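Long-range contacts in glycine cleavage system H protein 1 (Mycobacterium marinum, PDB 3TZU), which probably shuttles the methylamine group of glycine from the P protein to the T protein of the glycine cleavage system on a covalently bound lipoyl cofactor: residues Glu91-Ala96 with Ala110-Ser115; Pro84-Ile89 with Pro118-Glu123. All blocks are in the same frame, centred on the assembly; numbering follows the deposited sequence.

In the fold
Both contacts join strand 88-92, or the residues leading into it, to strand 114-118 or the chain just beyond it; their centres lie about 17 Å apart. Contact 1 is largely buried, at the end of the five-stranded antiparallel sheet where 88-92 is the outermost strand of the chain, and it relies on an asparagine amide and a tryptophan ring. Contact 2 is only partly buried: a two-stranded pairing of 85-86 with 120-121, made almost wholly of backbone hydrogen bonds between small residues, with an acetate bound to S86 at its side. Y114 of contact 1 links them, packing on I89 and P84 of the second.

Contact 1. Residues Glu91-Ala96 with Ala110-Ser115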
loop_
_atom_site.group_PDB
_atom_site.type_symbol
_atom_site.label_atom_id
_atom_site.label_comp_id
_atom_site.label_asym_id
_atom_site.label_seq_id
_atom_site.Cartn_x
_atom_site.Cartn_y
_atom_site.Cartn_z
ATOM N N GLU A 91 -23.034 -3.508 -11.307
ATOM C CA GLU A 91 -22.273 -2.796 -12.351
ATOM C C GLU A 91 -20.763 -2.869 -12.062
ATOM O O GLU A 91 -20.380 -3.037 -10.920
ATOM C CB GLU A 91 -22.732 -1.320 -12.443
ATOM C CG GLU A 91 -22.381 -0.619 -13.771
ATOM C CD GLU A 91 -22.830 0.857 -13.861
ATOM O OE1 GLU A 91 -23.446 1.389 -12.883
ATOM O OE2 GLU A 91 -22.558 1.480 -14.937
ATOM N N VAL A 92 -19.937 -2.780 -13.106
ATOM C CA VAL A 92 -18.478 -2.650 -12.996
ATOM C C VAL A 92 -18.074 -1.422 -13.795
ATOM O O VAL A 92 -18.670 -1.152 -14.843
ATOM C CB VAL A 92 -17.700 -3.885 -13.533
ATOM C CG1 VAL A 92 -17.925 -5.093 -12.629
ATOM C CG2 VAL A 92 -18.090 -4.208 -14.983
ATOM N N ASN A 93 -17.078 -0.675 -13.301
ATOM C CA ASN A 93 -16.692 0.577 -13.957
ATOM C C ASN A 93 -15.639 0.295 -15.004
ATOM O O ASN A 93 -14.460 0.438 -14.760
ATOM C CB ASN A 93 -16.177 1.613 -12.950
ATOM C CG ASN A 93 -15.863 2.970 -13.600
ATOM O OD1 ASN A 93 -15.879 3.110 -14.833
ATOM N ND2 ASN A 93 -15.601 3.982 -12.768
ATOM N N THR A 94 -16.087 -0.091 -16.185
ATOM C CA THR A 94 -15.192 -0.498 -17.257
ATOM C C THR A 94 -14.225 0.599 -17.709
ATOM O O THR A 94 -13.120 0.281 -18.148
ATOM C CB THR A 94 -16.007 -1.021 -18.454
ATOM O OG1 THR A 94 -16.588 -2.268 -18.083
ATOM C CG2 THR A 94 -15.143 -1.205 -19.691
ATOM N N ALA A 95 -14.629 1.867 -17.611
ATOM C CA ALA A 95 -13.709 2.982 -17.892
ATOM C C ALA A 95 -12.506 2.908 -16.931
ATOM O O ALA A 95 -11.385 3.198 -17.319
ATOM C CB ALA A 95 -14.409 4.323 -17.775
ATOM N N ALA A 96 -12.761 2.496 -15.691
ATOM C CA ALA A 96 -11.724 2.323 -14.683
ATOM C C ALA A 96 -10.756 1.204 -15.058
ATOM O O ALA A 96 -9.540 1.385 -14.963
ATOM C CB ALA A 96 -12.361 2.027 -13.339
ATOM N N ALA A 110 -15.002 9.356 -10.321
ATOM C CA ALA A 110 -14.968 8.584 -11.569
ATOM C C ALA A 110 -14.185 7.269 -11.456
ATOM O O ALA A 110 -14.334 6.390 -12.288
ATOM C CB ALA A 110 -14.422 9.446 -12.703
ATOM N N GLY A 111 -13.335 7.145 -10.439
ATOM C CA GLY A 111 -12.571 5.931 -10.206
ATOM C C GLY A 111 -13.234 4.829 -9.381
ATOM O O GLY A 111 -12.576 3.863 -9.009
ATOM N N TRP A 112 -14.526 4.949 -9.094
ATOM C CA TRP A 112 -15.279 3.847 -8.477
ATOM C C TRP A 112 -15.103 2.578 -9.303
ATOM O O TRP A 112 -14.890 2.634 -10.529
ATOM C CB TRP A 112 -16.755 4.222 -8.356
ATOM C CG TRP A 112 -17.461 4.319 -9.680
ATOM C CD1 TRP A 112 -17.468 5.390 -10.570
ATOM C CD2 TRP A 112 -18.265 3.289 -10.332
ATOM N NE1 TRP A 112 -18.199 5.104 -11.678
ATOM C CE2 TRP A 112 -18.706 3.860 -11.605
ATOM C CE3 TRP A 112 -18.649 1.999 -10.004
ATOM C CZ2 TRP A 112 -19.513 3.152 -12.490
ATOM C CZ3 TRP A 112 -19.464 1.292 -10.901
ATOM C CH2 TRP A 112 -19.885 1.854 -12.110
ATOM N N LEU A 113 -15.169 1.425 -8.647
ATOM C CA LEU A 113 -14.743 0.171 -9.286
ATOM C C LEU A 113 -15.908 -0.715 -9.657
ATOM O O LEU A 113 -15.875 -1.361 -10.697
ATOM C CB LEU A 113 -13.790 -0.592 -8.359
ATOM C CG LEU A 113 -12.415 0.057 -8.080
ATOM C CD1 LEU A 113 -11.527 -0.846 -7.206
ATOM C CD2 LEU A 113 -11.704 0.433 -9.375
ATOM N N TYR A 114 -16.919 -0.776 -8.794
ATOM C CA TYR A 114 -18.120 -1.587 -9.040
ATOM C C TYR A 114 -19.270 -1.158 -8.141
ATOM O O TYR A 114 -19.101 -0.339 -7.254
ATOM C CB TYR A 114 -17.834 -3.114 -8.897
ATOM C CG TYR A 114 -17.490 -3.625 -7.510
ATOM C CD1 TYR A 114 -18.475 -3.887 -6.581
ATOM C CD2 TYR A 114 -16.168 -3.887 -7.148
ATOM C CE1 TYR A 114 -18.166 -4.368 -5.308
ATOM C CE2 TYR A 114 -15.842 -4.358 -5.873
ATOM C CZ TYR A 114 -16.856 -4.593 -4.958
ATOM O OH TYR A 114 -16.566 -5.066 -3.698
ATOM N N SER A 115 -20.462 -1.683 -8.406
ATOM C CA SER A 115 -21.594 -1.480 -7.508
ATOM C C SER A 115 -22.137 -2.835 -7.124
ATOM O O SER A 115 -22.164 -3.765 -7.951
ATOM C CB SER A 115 -22.687 -0.633 -8.150
ATOM O OG SER A 115 -23.499 -1.409 -9.002
#
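The side-chain amide of N93 binds two backbone carbonyls of the facing segment at once: ND2 donates to W112 O at 2.7 Å, tilted from that carbonyl plane, and more weakly to A110 O at 2.8 Å. With CG anti to the backbone N (chi1 -176°), the amide is carried across to 110-112, while OD1 stays close enough to its own chain to take a weak capping bond from A96 N. N93 is thus the N-cap of helix 94-98, its side chain tying the start of that helix to the loop before strand 114-118. Its backbone is engaged too, N93 N giving a nearly straight bond to L113 O at 2.9 Å. Two residues back from N93, E91 O accepts from S115 N at 2.9 Å, and a long, weak return bond runs from E91 N to S115 O. These belong to the antiparallel pairing of 88-92 with 114-118 in the five-stranded sheet of this lipoyl-binding fold: E91 and S115 form a hydrogen-bonded pair, V92 and Y114 a non-hydrogen-bonded one. L113 and Y114 both face V38 on the other neighbouring strand, a classic beta bulge.

Over one face of the W112 indole lies the N93 side chain, amide and ring stacked with their planes 27° apart. N93 CB makes a CH-pi contact, 3.5 Å from the centroid of the six-membered ring and almost on its normal. E91, extended beyond CG, reaches the ring edge instead, its CD 3.6 Å from W112 CH2 and its carboxylate plane turned 64° from the indole. R37 adds a cation-pi contact to the same ring. On the side of the sheet bearing V92 and Y114, V92 CG1 meets Y114 CB at 4.2 Å; V92 also packs on L56 and V59.

Contact 2. Residues Pro84-Ile89 with Pro118-Glu123; sequences PASGQI and PTAVGE. With ACT (acetate ion), chain E.
S86 carries its hydroxyl beside its backbone N, anti to the carbonyl carbon (chi1 -56°), on the side of the strand pair that also bears the A120 methyl. From there S86 OG donates to OXT of an acetate ion at 2.6 Å, and it also hydrogen-bonds with the backbone N of A65, so the hydroxyl joins the ion to a neighbouring loop. The acetate probably comes from the crystallisation liquor. T119 places OG1 between its backbone N and carbonyl carbon (chi1 55°), a rotation that leaves this oxygen 3.7 Å from S86 CB.

Three backbone bonds hold the segments together: G122 N to P84 O at 2.9 Å, S86 N to A120 O at 2.8 Å and T119 N to S86 O at 2.9 Å. The bond from S86 N is the most bent of the three. S86 O also receives a CA-H...O contact from P118 CA at 3.3 Å. Strands 85-86 and 120-121 form a small antiparallel two-stranded sheet, with A85 and V121 as a non-hydrogen-bonded pair and S86 and A120 as a hydrogen-bonded one. T119 and A120 both face S86, a classic beta bulge that shifts the register by one residue before G87 pairs with P118. The chain turns a corner at G87 and again at T119, leading on one side into strand 88-92 and on the other out of strand 114-118. G87 has backbone angles (phi 155°) at which a CB would run into S86 O, the carbonyl of the residue before; on the P118 side there is little room as well.

Apolar contacts are small. A85 CB touches V121 CG1 at 4.1 Å and, a little further off, P118 CB, and on the same side A85 packs on I23 of strand 21-23. The A120 and S86 CB atoms approach to 3.9 Å.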
loop_
_atom_site.group_PDB
_atom_site.type_symbol
_atom_site.label_atom_id
_atom_site.label_comp_id
_atom_site.label_asym_id
_atom_site.label_seq_id
_atom_site.Cartn_x
_atom_site.Cartn_y
_atom_site.Cartn_z
ATOM N N PRO A 84 -16.164 -5.152 0.913
ATOM C CA PRO A 84 -16.686 -4.582 2.149
ATOM C C PRO A 84 -18.078 -5.129 2.520
ATOM O O PRO A 84 -18.503 -4.998 3.673
ATOM C CB PRO A 84 -16.793 -3.082 1.829
ATOM C CG PRO A 84 -15.874 -2.865 0.698
ATOM C CD PRO A 84 -15.949 -4.117 -0.106
ATOM N N ALA A 85 -18.756 -5.743 1.540
ATOM C CA ALA A 85 -20.163 -6.159 1.689
ATOM C C ALA A 85 -20.411 -7.453 0.930
ATOM O O ALA A 85 -19.807 -7.701 -0.107
ATOM C CB ALA A 85 -21.089 -5.052 1.190
ATOM N N SER A 86 -21.268 -8.299 1.488
ATOM C CA SER A 86 -21.810 -9.455 0.775
ATOM C C SER A 86 -22.939 -8.985 -0.157
ATOM O O SER A 86 -23.668 -8.055 0.177
ATOM C CB SER A 86 -22.379 -10.475 1.764
ATOM O OG SER A 86 -21.417 -10.873 2.727
ATOM N N GLY A 87 -23.086 -9.630 -1.316
ATOM C CA GLY A 87 -24.182 -9.307 -2.242
ATOM C C GLY A 87 -23.930 -9.627 -3.706
ATOM O O GLY A 87 -22.944 -10.277 -4.043
ATOM N N GLN A 88 -24.828 -9.162 -4.573
ATOM C CA GLN A 88 -24.697 -9.387 -6.000
ATOM C C GLN A 88 -24.055 -8.178 -6.674
ATOM O O GLN A 88 -24.417 -7.037 -6.400
ATOM C CB GLN A 88 -26.068 -9.677 -6.615
ATOM C CG GLN A 88 -26.021 -10.601 -7.799
ATOM C CD GLN A 88 -27.404 -10.974 -8.322
ATOM O OE1 GLN A 88 -28.346 -11.195 -7.558
ATOM N NE2 GLN A 88 -27.522 -11.066 -9.630
ATOM N N ILE A 89 -23.101 -8.425 -7.563
ATOM C CA ILE A 89 -22.550 -7.336 -8.372
ATOM C C ILE A 89 -23.544 -6.904 -9.473
ATOM O O ILE A 89 -23.954 -7.712 -10.271
ATOM C CB ILE A 89 -21.238 -7.724 -9.050
ATOM C CG1 ILE A 89 -20.208 -8.213 -8.014
ATOM C CG2 ILE A 89 -20.712 -6.550 -9.856
ATOM C CD1 ILE A 89 -19.766 -7.171 -7.018
ATOM N N PRO A 118 -26.358 -4.975 -1.588
ATOM C CA PRO A 118 -25.851 -5.691 -0.402
ATOM C C PRO A 118 -26.872 -6.532 0.347
ATOM O O PRO A 118 -28.005 -6.139 0.442
ATOM C CB PRO A 118 -25.353 -4.554 0.520
ATOM C CG PRO A 118 -25.531 -3.288 -0.250
ATOM C CD PRO A 118 -26.539 -3.545 -1.309
ATOM N N THR A 119 -26.450 -7.679 0.869
ATOM C CA THR A 119 -27.242 -8.460 1.815
ATOM C C THR A 119 -26.606 -8.425 3.194
ATOM O O THR A 119 -27.210 -8.829 4.166
ATOM C CB THR A 119 -27.366 -9.938 1.377
ATOM O OG1 THR A 119 -26.057 -10.486 1.171
ATOM C CG2 THR A 119 -28.213 -10.066 0.087
ATOM N N ALA A 120 -25.369 -7.938 3.273
ATOM C CA ALA A 120 -24.651 -7.864 4.523
ATOM C C ALA A 120 -23.419 -6.974 4.334
ATOM O O ALA A 120 -22.911 -6.827 3.200
ATOM C CB ALA A 120 -24.244 -9.253 4.971
ATOM N N VAL A 121 -22.966 -6.376 5.430
ATOM C CA VAL A 121 -21.757 -5.582 5.434
ATOM C C VAL A 121 -20.792 -6.143 6.482
ATOM O O VAL A 121 -21.210 -6.605 7.521
ATOM C CB VAL A 121 -22.080 -4.076 5.681
ATOM C CG1 VAL A 121 -22.950 -3.539 4.546
ATOM C CG2 VAL A 121 -22.768 -3.844 7.026
ATOM N N GLY A 122 -19.497 -6.117 6.199
ATOM C CA GLY A 122 -18.461 -6.415 7.208
ATOM C C GLY A 122 -18.209 -5.230 8.142
ATOM O O GLY A 122 -19.047 -4.323 8.278
ATOM N N GLU A 123 -17.045 -5.278 8.794
ATOM C CA GLU A 123 -16.516 -4.211 9.646
ATOM C C GLU A 123 -16.343 -2.916 8.839
ATOM O O GLU A 123 -15.591 -2.856 7.882
ATOM C CB GLU A 123 -15.166 -4.650 10.223
HETATM C C ACT E . -21.933 -14.291 3.107
HETATM O O ACT E . -22.510 -14.154 2.006
HETATM O OXT ACT E . -21.554 -13.295 3.726
HETATM C CH3 ACT E . -21.690 -15.638 3.716
#